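Local structure of saframycin Mx1 synthetase B (Legionella pneumophila subsp. pneumophila, 3LNV) at residues A50-A55 and I151-S156; F243-N248 and D272-R277; L193-K198 and E331-V336. The protein is an AMP-binding enzyme of the ANL superfamily, with a large AMP-binding part followed by a smaller C-terminal one. All coordinates share one frame; numbering follows the deposited sequence.

Contact 1: residues A50-A55 and I151-S156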
loop_
_atom_site.group_PDB
_atom_site.type_symbol
_atom_site.label_atom_id
_atom_site.label_comp_id
_atom_site.label_asym_id
_atom_site.label_seq_id
_atom_site.Cartn_x
_atom_site.Cartn_y
_atom_site.Cartn_z
ATOM N N ALA A 50 6.439 -22.838 8.191
ATOM C CA ALA A 50 6.295 -22.912 6.717
ATOM C C ALA A 50 6.203 -24.354 6.234
ATOM O O ALA A 50 5.354 -24.695 5.404
ATOM C CB ALA A 50 7.469 -22.207 6.018
ATOM N N LYS A 51 7.087 -25.199 6.757
ATOM C CA LYS A 51 7.112 -26.609 6.371
ATOM C C LYS A 51 5.843 -27.312 6.831
ATOM O O LYS A 51 5.258 -28.107 6.094
ATOM C CB LYS A 51 8.325 -27.310 6.971
ATOM C CG LYS A 51 9.683 -26.915 6.348
ATOM C CD LYS A 51 10.827 -27.516 7.164
ATOM C CE LYS A 51 12.173 -27.272 6.501
ATOM N NZ LYS A 51 13.318 -27.441 7.458
ATOM N N ALA A 52 5.437 -27.035 8.066
ATOM C CA ALA A 52 4.234 -27.639 8.601
ATOM C C ALA A 52 3.042 -27.194 7.780
ATOM O O ALA A 52 2.123 -27.968 7.529
ATOM C CB ALA A 52 4.046 -27.261 10.060
ATOM N N ILE A 53 3.054 -25.935 7.351
ATOM C CA ILE A 53 1.932 -25.425 6.588
ATOM C C ILE A 53 1.959 -26.034 5.183
ATOM O O ILE A 53 0.923 -26.453 4.642
ATOM C CB ILE A 53 1.926 -23.883 6.565
ATOM C CG1 ILE A 53 1.502 -23.337 7.933
ATOM C CG2 ILE A 53 1.018 -23.359 5.461
ATOM C CD1 ILE A 53 1.896 -21.884 8.153
ATOM N N ALA A 54 3.143 -26.111 4.593
ATOM C CA ALA A 54 3.258 -26.715 3.265
ATOM C C ALA A 54 2.817 -28.182 3.311
ATOM O O ALA A 54 2.208 -28.695 2.385
ATOM C CB ALA A 54 4.691 -26.618 2.771
ATOM N N ALA A 55 3.165 -28.854 4.396
ATOM C CA ALA A 55 2.913 -30.273 4.524
ATOM C C ALA A 55 1.418 -30.478 4.528
ATOM O O ALA A 55 0.918 -31.411 3.912
ATOM C CB ALA A 55 3.536 -30.807 5.813
ATOM N N ILE A 151 -2.882 -26.281 12.324
ATOM C CA ILE A 151 -1.730 -26.902 11.697
ATOM C C ILE A 151 -0.638 -27.134 12.741
ATOM O O ILE A 151 0.038 -26.195 13.172
ATOM C CB ILE A 151 -1.220 -26.038 10.524
ATOM C CG1 ILE A 151 -2.315 -25.955 9.444
ATOM C CG2 ILE A 151 0.086 -26.598 9.974
ATOM C CD1 ILE A 151 -2.204 -24.762 8.511
ATOM N N GLU A 152 -0.473 -28.389 13.150
ATOM C CA GLU A 152 0.494 -28.746 14.190
ATOM C C GLU A 152 1.921 -28.838 13.627
ATOM O O GLU A 152 2.128 -29.367 12.538
ATOM C CB GLU A 152 0.084 -30.070 14.853
ATOM C CG GLU A 152 -0.088 -31.223 13.861
ATOM C CD GLU A 152 -1.289 -32.131 14.170
ATOM O OE1 GLU A 152 -1.800 -32.094 15.316
ATOM O OE2 GLU A 152 -1.719 -32.886 13.256
ATOM N N LEU A 153 2.889 -28.326 14.382
ATOM C CA LEU A 153 4.290 -28.295 13.951
ATOM C C LEU A 153 4.873 -29.682 13.719
ATOM O O LEU A 153 5.889 -29.836 13.047
ATOM C CB LEU A 153 5.156 -27.551 14.970
ATOM C CG LEU A 153 5.317 -26.035 14.873
ATOM C CD1 LEU A 153 6.187 -25.551 16.025
ATOM C CD2 LEU A 153 5.918 -25.608 13.534
ATOM N N ASN A 154 4.230 -30.695 14.281
ATOM C CA ASN A 154 4.673 -32.061 14.062
ATOM C C ASN A 154 4.658 -32.418 12.581
ATOM O O ASN A 154 5.486 -33.203 12.118
ATOM C CB ASN A 154 3.796 -33.051 14.833
ATOM C CG ASN A 154 4.435 -34.427 14.937
ATOM O OD1 ASN A 154 5.659 -34.562 14.817
ATOM N ND2 ASN A 154 3.617 -35.453 15.165
ATOM N N ARG A 155 3.720 -31.827 11.843
ATOM C CA ARG A 155 3.545 -32.121 10.418
ATOM C C ARG A 155 4.758 -31.695 9.585
ATOM O O ARG A 155 5.011 -32.231 8.516
ATOM C CB ARG A 155 2.283 -31.430 9.899
ATOM C CG ARG A 155 1.057 -31.647 10.789
ATOM C CD ARG A 155 -0.238 -31.222 10.086
ATOM N NE ARG A 155 -1.404 -31.318 10.965
ATOM C CZ ARG A 155 -2.576 -30.749 10.705
ATOM N NH1 ARG A 155 -2.733 -30.033 9.594
ATOM N NH2 ARG A 155 -3.587 -30.886 11.559
ATOM N N SER A 156 5.516 -30.739 10.100
ATOM C CA SER A 156 6.686 -30.218 9.408
ATOM C C SER A 156 7.547 -31.321 8.768
ATOM O O SER A 156 8.015 -31.188 7.632
ATOM C CB SER A 156 7.520 -29.399 10.393
ATOM O OG SER A 156 8.218 -28.369 9.716
#
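Lys51 and Ser156 meet where helix 43-59 passes the turn at 153-156. Lys51 CB is modelled 2.9 Å from Ser156 OG, which is unusually short and doubtful in detail. Lys51 CG stands off from Ser156 OG, and Lys51 CD comes back to 3.7 Å from it. The chain then runs on extended, and NZ ends in a salt bridge with Asp47, one turn back on the same helix. Ser156 OG is hydrogen-bonded to the backbone oxygen of Gln48, so it too is held by this helix.

Ala52 lies at the middle of the contact. Its CB rests 3.8 Å from Glu152 O, against the backbone of the turn. The two backbones come close here, and the CA atoms of Ala52 and Ser156 are 3.6 Å apart. Ala55 repeats this fit further along the helix, its CB 3.4 Å from Arg155 O.

Ile151 adds a branched apolar group. Its CG1 lies beside the backbone N (chi1 -63°), which leaves CG2 anti to it, and Ile151 CG2 meets Ala52 O at 3.5 Å. The side chains of Ile151 and Ile53 cross at about a right angle, with Ile151 CD1 4.0 Å from Ile53 CG1. The Arg155 guanidinium turns back to Glu152. Arg155 NE forms a salt bridge with Glu152 OE2 at 2.8 Å, in the guanidinium plane but above that of the carboxylate. NH1 reaches Thr56 on the helix.

Small alanine side chains thus let the turn lie close to the helix, while hydrogen bonds to Gln48 and Thr56 hold its position.

Contact 2: residues F243-N248 and D272-R277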
loop_
_atom_site.group_PDB
_atom_site.type_symbol
_atom_site.label_atom_id
_atom_site.label_comp_id
_atom_site.label_asym_id
_atom_site.label_seq_id
_atom_site.Cartn_x
_atom_site.Cartn_y
_atom_site.Cartn_z
ATOM N N PHE A 243 -5.007 -0.777 11.716
ATOM C CA PHE A 243 -6.083 -0.323 12.600
ATOM C C PHE A 243 -5.502 0.371 13.817
ATOM O O PHE A 243 -6.033 1.375 14.294
ATOM C CB PHE A 243 -7.001 -1.494 13.005
ATOM C CG PHE A 243 -7.969 -1.163 14.125
ATOM C CD1 PHE A 243 -9.249 -0.708 13.846
ATOM C CD2 PHE A 243 -7.593 -1.308 15.455
ATOM C CE1 PHE A 243 -10.136 -0.389 14.878
ATOM C CE2 PHE A 243 -8.476 -1.002 16.486
ATOM C CZ PHE A 243 -9.748 -0.541 16.192
ATOM N N SER A 244 -4.397 -0.165 14.318
ATOM C CA SER A 244 -3.737 0.418 15.473
ATOM C C SER A 244 -3.191 1.802 15.152
ATOM O O SER A 244 -3.279 2.721 15.976
ATOM C CB SER A 244 -2.611 -0.489 15.976
ATOM O OG SER A 244 -3.095 -1.788 16.270
ATOM N N PHE A 245 -2.619 1.959 13.964
ATOM C CA PHE A 245 -2.089 3.266 13.589
ATOM C C PHE A 245 -3.243 4.253 13.423
ATOM O O PHE A 245 -3.186 5.368 13.929
ATOM C CB PHE A 245 -1.218 3.202 12.318
ATOM C CG PHE A 245 -0.907 4.552 11.747
ATOM C CD1 PHE A 245 -0.071 5.429 12.422
ATOM C CD2 PHE A 245 -1.466 4.963 10.550
ATOM C CE1 PHE A 245 0.208 6.691 11.909
ATOM C CE2 PHE A 245 -1.181 6.215 10.035
ATOM C CZ PHE A 245 -0.332 7.078 10.726
ATOM N N LEU A 246 -4.303 3.821 12.749
ATOM C CA LEU A 246 -5.475 4.669 12.500
ATOM C C LEU A 246 -6.127 5.175 13.779
ATOM O O LEU A 246 -6.613 6.308 13.843
ATOM C CB LEU A 246 -6.519 3.927 11.656
ATOM C CG LEU A 246 -6.440 4.148 10.150
ATOM C CD1 LEU A 246 -6.978 5.538 9.786
ATOM C CD2 LEU A 246 -5.008 3.995 9.663
ATOM N N GLN A 247 -6.146 4.313 14.785
ATOM C CA GLN A 247 -6.767 4.607 16.068
ATOM C C GLN A 247 -5.874 5.502 16.932
ATOM O O GLN A 247 -6.363 6.283 17.752
ATOM C CB GLN A 247 -7.005 3.293 16.809
ATOM C CG GLN A 247 -8.030 3.371 17.910
ATOM C CD GLN A 247 -8.007 2.138 18.796
ATOM O OE1 GLN A 247 -6.964 1.497 18.967
ATOM N NE2 GLN A 247 -9.157 1.807 19.379
ATOM N N ASN A 248 -4.562 5.380 16.748
ATOM C CA ASN A 248 -3.604 6.097 17.581
ATOM C C ASN A 248 -2.292 6.304 16.859
ATOM O O ASN A 248 -1.322 5.630 17.147
ATOM C CB ASN A 248 -3.341 5.323 18.863
ATOM C CG ASN A 248 -2.555 6.131 19.870
ATOM O OD1 ASN A 248 -2.555 7.364 19.837
ATOM N ND2 ASN A 248 -1.886 5.444 20.774
ATOM N N ASP A 272 0.714 13.651 7.227
ATOM C CA ASP A 272 -0.312 14.645 7.582
ATOM C C ASP A 272 -1.197 14.174 8.752
ATOM O O ASP A 272 -1.573 14.950 9.653
ATOM C CB ASP A 272 -1.189 14.921 6.360
ATOM C CG ASP A 272 -0.509 15.826 5.364
ATOM O OD1 ASP A 272 0.116 16.817 5.815
ATOM O OD2 ASP A 272 -0.596 15.542 4.145
ATOM N N TYR A 273 -1.539 12.897 8.731
ATOM C CA TYR A 273 -2.450 12.342 9.736
ATOM C C TYR A 273 -1.831 12.397 11.133
ATOM O O TYR A 273 -2.529 12.613 12.126
ATOM C CB TYR A 273 -2.825 10.911 9.354
ATOM C CG TYR A 273 -3.873 10.272 10.225
ATOM C CD1 TYR A 273 -5.158 10.778 10.267
ATOM C CD2 TYR A 273 -3.585 9.144 10.981
ATOM C CE1 TYR A 273 -6.118 10.200 11.047
ATOM C CE2 TYR A 273 -4.552 8.546 11.767
ATOM C CZ TYR A 273 -5.816 9.089 11.791
ATOM O OH TYR A 273 -6.801 8.520 12.550
ATOM N N CYS A 274 -0.517 12.208 11.214
ATOM C CA CYS A 274 0.182 12.358 12.489
ATOM C C CYS A 274 0.167 13.820 12.917
ATOM O O CYS A 274 -0.066 14.140 14.076
ATOM C CB CYS A 274 1.644 11.924 12.381
ATOM S SG CYS A 274 1.962 10.150 12.215
ATOM N N VAL A 275 0.474 14.702 11.976
ATOM C CA VAL A 275 0.448 16.123 12.269
ATOM C C VAL A 275 -0.942 16.507 12.777
ATOM O O VAL A 275 -1.094 17.112 13.834
ATOM C CB VAL A 275 0.850 16.956 11.039
ATOM C CG1 VAL A 275 0.707 18.455 11.329
ATOM C CG2 VAL A 275 2.291 16.643 10.649
ATOM N N LYS A 276 -1.962 16.100 12.044
ATOM C CA LYS A 276 -3.333 16.471 12.372
ATOM C C LYS A 276 -3.771 16.004 13.764
ATOM O O LYS A 276 -4.388 16.776 14.515
ATOM C CB LYS A 276 -4.291 15.944 11.308
ATOM C CG LYS A 276 -5.683 16.572 11.362
ATOM C CD LYS A 276 -5.873 17.634 10.296
ATOM C CE LYS A 276 -7.115 18.467 10.590
ATOM N NZ LYS A 276 -6.821 19.900 10.424
ATOM N N ARG A 277 -3.434 14.762 14.120
ATOM C CA ARG A 277 -3.964 14.149 15.341
ATOM C C ARG A 277 -3.087 14.160 16.592
ATOM O O ARG A 277 -3.598 13.974 17.696
ATOM C CB ARG A 277 -4.393 12.706 15.078
ATOM C CG ARG A 277 -5.658 12.625 14.257
ATOM C CD ARG A 277 -6.287 11.265 14.355
ATOM N NE ARG A 277 -6.779 10.962 15.694
ATOM C CZ ARG A 277 -7.597 9.948 15.943
ATOM N NH1 ARG A 277 -8.001 9.178 14.940
ATOM N NH2 ARG A 277 -8.021 9.713 17.171
HETATM O O HOH W 1 -9.422 7.027 17.589
#
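The rings of Phe245 and Tyr273 form an offset edge-to-face pair. The edge of Tyr273 is turned toward the face of Phe245, with centroids 5.7 Å apart and planes at 67°. The rim of Phe245 meets a second group, Cys274 SG, which lies near the ring plane 3.9 Å from Phe245 CE1. This is a sulfur-aromatic contact made at the edge. Trp214 stacks on Phe245, and Phe526 stacks on Tyr273.

The motif is packing between two helices, 242-247 and 268-277, in the AMP-binding part of the chain. Their short segments run at 39° to each other, with axes 11.5 Å apart at closest approach. Large side chains span that distance. Tyr273 CG is anti to the backbone N (chi1 -174°), and the ring reaches across to the end of the first helix. Leu246 CD1 touches this ring at 4.2 Å from Tyr273 CZ, and the two side chains cross at about a right angle. Leu246 also touches Phe526 and Tyr530 of helix 515-533, so the C-terminal part of the chain packs against this site.

Tyr273 OH donates to Leu246 O at 2.6 Å. The donor lies in the carbonyl plane, on a lone pair. Thus the phenol satisfies a carbonyl near the end of its helix. Tyr273 OH also accepts from Arg277 NH1 at 2.8 Å, tilted from the guanidinium plane. The positive charge beside it probably polarises the phenol and strengthens its donation. Arg277 NH1 also forms a salt bridge with Glu527 of helix 515-533. At the guanidinium edge, in its plane, a water accepts from Arg277 NH2 at 3.1 Å and donates to Gln247 O at 3.2 Å.

Contact 3: residues L193-K198 and E331-V336. With POP (pyrophosphate 2-), chain C; 1ZZ (5'-O-[(S)-(dodecanoyloxy)(hydroxy)phosphoryl]adenosine), chain B.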
loop_
_atom_site.group_PDB
_atom_site.type_symbol
_atom_site.label_atom_id
_atom_site.label_comp_id
_atom_site.label_asym_id
_atom_site.label_seq_id
_atom_site.Cartn_x
_atom_site.Cartn_y
_atom_site.Cartn_z
ATOM N N LEU A 193 12.764 -11.717 -6.089
ATOM C CA LEU A 193 14.139 -11.562 -5.595
ATOM C C LEU A 193 14.828 -10.359 -6.255
ATOM O O LEU A 193 15.647 -9.676 -5.639
ATOM C CB LEU A 193 14.962 -12.830 -5.837
ATOM C CG LEU A 193 14.555 -14.105 -5.074
ATOM C CD1 LEU A 193 15.414 -15.284 -5.527
ATOM C CD2 LEU A 193 14.663 -13.900 -3.562
ATOM N N ASP A 194 14.495 -10.100 -7.506
ATOM C CA ASP A 194 15.088 -8.955 -8.174
ATOM C C ASP A 194 14.670 -7.686 -7.437
ATOM O O ASP A 194 15.496 -6.833 -7.133
ATOM C CB ASP A 194 14.656 -8.870 -9.631
ATOM C CG ASP A 194 15.364 -7.743 -10.362
ATOM O OD1 ASP A 194 16.565 -7.912 -10.671
ATOM O OD2 ASP A 194 14.738 -6.685 -10.592
ATOM N N ASN A 195 13.384 -7.564 -7.128
ATOM C CA ASN A 195 12.954 -6.345 -6.445
ATOM C C ASN A 195 13.395 -6.263 -4.986
ATOM O O ASN A 195 13.676 -5.178 -4.483
ATOM C CB ASN A 195 11.449 -6.115 -6.544
ATOM C CG ASN A 195 11.104 -4.631 -6.645
ATOM O OD1 ASN A 195 11.442 -3.961 -7.634
ATOM N ND2 ASN A 195 10.465 -4.111 -5.629
ATOM N N LEU A 196 13.413 -7.391 -4.289
ATOM C CA LEU A 196 13.934 -7.388 -2.918
ATOM C C LEU A 196 15.389 -6.871 -2.883
ATOM O O LEU A 196 15.788 -6.135 -1.969
ATOM C CB LEU A 196 13.869 -8.806 -2.343
ATOM C CG LEU A 196 12.669 -9.175 -1.459
ATOM C CD1 LEU A 196 11.411 -8.324 -1.710
ATOM C CD2 LEU A 196 12.382 -10.655 -1.513
ATOM N N ASN A 197 16.177 -7.284 -3.878
ATOM C CA ASN A 197 17.574 -6.880 -3.984
ATOM C C ASN A 197 17.688 -5.376 -4.272
ATOM O O ASN A 197 18.521 -4.674 -3.720
ATOM C CB ASN A 197 18.249 -7.647 -5.119
ATOM C CG ASN A 197 19.643 -7.126 -5.416
ATOM O OD1 ASN A 197 20.517 -7.168 -4.554
ATOM N ND2 ASN A 197 19.861 -6.636 -6.639
ATOM N N LYS A 198 16.835 -4.890 -5.151
ATOM C CA LYS A 198 16.842 -3.468 -5.487
ATOM C C LYS A 198 16.409 -2.622 -4.304
ATOM O O LYS A 198 16.890 -1.506 -4.116
ATOM C CB LYS A 198 15.896 -3.227 -6.658
ATOM C CG LYS A 198 16.439 -3.680 -7.983
ATOM C CD LYS A 198 15.302 -3.698 -9.009
ATOM C CE LYS A 198 15.832 -3.567 -10.426
ATOM N NZ LYS A 198 16.551 -4.794 -10.847
ATOM N N GLU A 331 2.551 -4.034 -10.732
ATOM C CA GLU A 331 2.924 -4.666 -12.006
ATOM C C GLU A 331 4.426 -4.706 -12.211
ATOM O O GLU A 331 4.955 -5.505 -12.997
ATOM C CB GLU A 331 2.276 -3.926 -13.204
ATOM C CG GLU A 331 0.768 -4.110 -13.324
ATOM C CD GLU A 331 -0.050 -3.089 -12.534
ATOM O OE1 GLU A 331 0.446 -2.505 -11.542
ATOM O OE2 GLU A 331 -1.218 -2.898 -12.906
ATOM N N ALA A 332 5.119 -3.832 -11.499
ATOM C CA ALA A 332 6.574 -3.841 -11.497
ATOM C C ALA A 332 7.107 -4.424 -10.194
ATOM O O ALA A 332 8.186 -4.057 -9.745
ATOM C CB ALA A 332 7.109 -2.426 -11.720
ATOM N N THR A 333 6.342 -5.362 -9.624
ATOM C CA THR A 333 6.579 -5.919 -8.280
ATOM C C THR A 333 6.430 -4.890 -7.148
ATOM O O THR A 333 5.525 -5.005 -6.319
ATOM C CB THR A 333 7.900 -6.720 -8.188
ATOM O OG1 THR A 333 7.916 -7.726 -9.210
ATOM C CG2 THR A 333 8.013 -7.430 -6.854
ATOM N N LEU A 334 7.311 -3.893 -7.106
ATOM C CA LEU A 334 7.138 -2.781 -6.180
ATOM C C LEU A 334 7.949 -1.554 -6.631
ATOM O O LEU A 334 7.416 -0.701 -7.312
ATOM C CB LEU A 334 7.484 -3.169 -4.745
ATOM C CG LEU A 334 7.168 -2.123 -3.657
ATOM C CD1 LEU A 334 5.686 -1.992 -3.450
ATOM C CD2 LEU A 334 7.836 -2.456 -2.338
ATOM N N LEU A 335 9.238 -1.518 -6.302
ATOM C CA LEU A 335 10.036 -0.273 -6.368
ATOM C C LEU A 335 10.591 0.001 -7.746
ATOM O O LEU A 335 11.328 -0.814 -8.291
ATOM C CB LEU A 335 11.209 -0.334 -5.389
ATOM C CG LEU A 335 12.132 0.878 -5.237
ATOM C CD1 LEU A 335 11.344 1.965 -4.522
ATOM C CD2 LEU A 335 13.410 0.541 -4.425
ATOM N N VAL A 336 10.291 1.178 -8.273
ATOM C CA VAL A 336 10.730 1.551 -9.609
ATOM C C VAL A 336 11.721 2.720 -9.570
ATOM O O VAL A 336 12.751 2.671 -10.226
ATOM C CB VAL A 336 9.520 1.901 -10.533
ATOM C CG1 VAL A 336 10.017 2.420 -11.883
ATOM C CG2 VAL A 336 8.589 0.667 -10.736
HETATM P P1 POP C . -4.804 0.282 -9.938
HETATM O O1 POP C . -4.168 0.512 -8.580
HETATM O O2 POP C . -5.927 -0.726 -9.859
HETATM O O3 POP C . -5.474 1.532 -10.458
HETATM O O POP C . -3.732 -0.323 -10.985
HETATM P P2 POP C . -2.182 -0.002 -11.323
HETATM O O4 POP C . -1.252 -0.770 -10.358
HETATM O O5 POP C . -1.815 1.468 -11.317
HETATM O O6 POP C . -2.045 -0.485 -12.756
HETATM P P 1ZZ B . -0.232 0.030 -6.305
HETATM C C1 1ZZ B . 11.605 -0.865 2.381
HETATM N N1 1ZZ B . 1.847 6.018 -7.072
HETATM O O1 1ZZ B . 1.380 2.181 -4.593
HETATM C C2 1ZZ B . 10.600 0.158 1.859
HETATM N N2 1ZZ B . 3.819 5.988 -6.084
HETATM O O2 1ZZ B . 1.251 -0.006 -5.522
HETATM C C3 1ZZ B . 10.134 -0.239 0.465
HETATM N N3 1ZZ B . 1.804 8.525 -7.549
HETATM O O3 1ZZ B . -0.207 -0.722 -7.464
HETATM C C4 1ZZ B . 8.730 0.157 0.053
HETATM N N4 1ZZ B . 3.780 9.643 -6.829
HETATM O O4 1ZZ B . -1.314 -0.500 -5.317
HETATM C C5 1ZZ B . 9.065 0.730 -1.365
HETATM N N5 1ZZ B . 5.485 8.579 -5.747
HETATM O O5 1ZZ B . -0.474 1.543 -6.834
HETATM C C6 1ZZ B . 8.088 1.819 -1.909
HETATM O O6 1ZZ B . 0.021 4.350 -7.147
HETATM C C7 1ZZ B . 7.941 2.179 -3.392
HETATM O O7 1ZZ B . -0.386 5.891 -9.571
HETATM C C8 1ZZ B . 6.645 1.894 -4.213
HETATM O O8 1ZZ B . 0.694 3.633 -10.479
HETATM C C9 1ZZ B . 5.348 2.417 -3.625
HETATM C C10 1ZZ B . 4.160 2.441 -4.641
HETATM C C11 1ZZ B . 3.476 1.061 -4.786
HETATM C C12 1ZZ B . 2.014 1.177 -5.276
HETATM C C13 1ZZ B . 0.445 2.194 -7.686
HETATM C C14 1ZZ B . 0.071 3.490 -8.098
HETATM C C15 1ZZ B . 0.839 4.181 -9.293
HETATM C C16 1ZZ B . 0.548 5.476 -9.151
HETATM C C17 1ZZ B . 0.683 5.553 -7.691
HETATM C C18 1ZZ B . 2.894 5.257 -6.480
HETATM C C19 1ZZ B . 3.498 7.328 -6.517
HETATM C C20 1ZZ B . 2.356 7.325 -7.076
HETATM C C21 1ZZ B . 2.457 9.648 -7.404
HETATM C C22 1ZZ B . 4.224 8.627 -6.345
#
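Lys198, whose backbone oxygen touches Leu335, sends its NZ back to Asp194 OD2, 2.6 Å away. This is a salt bridge one turn apart on helix 189-202. The ammonium group comes in on the syn side of the carboxylate, 21° out of its plane. Ser408 OG is hydrogen-bonded to the same oxygen, so two groups grip Asp194 OD2, and Ser408 O accepts a bond from Thr333 OG1.

Across the contact, Asn195 lies between the helix and the chain entering strand 335-338. Its CB packs on Thr333 CG2 at 3.7 Å, and its amide end lies against the backbone of Leu334 and Leu335. Thr333 places OG1 beside its own N (chi1 -54°), which leaves CG2 anti to that N and turns the methyl to Asn195.

The two leucines join the helix side to the bound 1ZZ. Leu335 is forked between them. Its CD2 lies 4.0 Å from Lys198 O, while its CD1 is 3.6 Å from C7 in the dodecanoyl chain of 1ZZ. Leu334 CD2 meets C5 of that chain, also at 3.6 Å. Ile199 of helix 189-202 touches both leucines.

At the other end of the segment, Glu331 approaches the pyrophosphate. Glu331 OE2 is 2.6 Å from pyrophosphate O6, and Glu331 OE1 is 2.7 Å from pyrophosphate O4. OE2 is also bonded to Tyr413 OH, a second-shell link that would fix the carboxyl group.

Segment 331-336 therefore changes character along its length. It presents a carboxyl group to the pyrophosphate and apolar side chains to the alkyl chain, and the helix backs its apolar end.

In the fold
Contact 1 is the most peripheral of the three, its centre about 30 Å from the centre of the chain, and is partly buried. Contacts 2 and 3 are buried and lie on opposite sides of that centre, their nearest atoms about 17 Å apart. All three join different elements: a helix with a loop in contact 1, two helices in contact 2, and a helix with the start of a strand in contact 3. At the periphery, small alanines on the helix meet loop backbone and an isoleucine. Further in, aromatic rings pack round a buried hydroxyl in contact 2, and leucines line an alkyl chain in contact 3. Bound ligands lie only at contact 3.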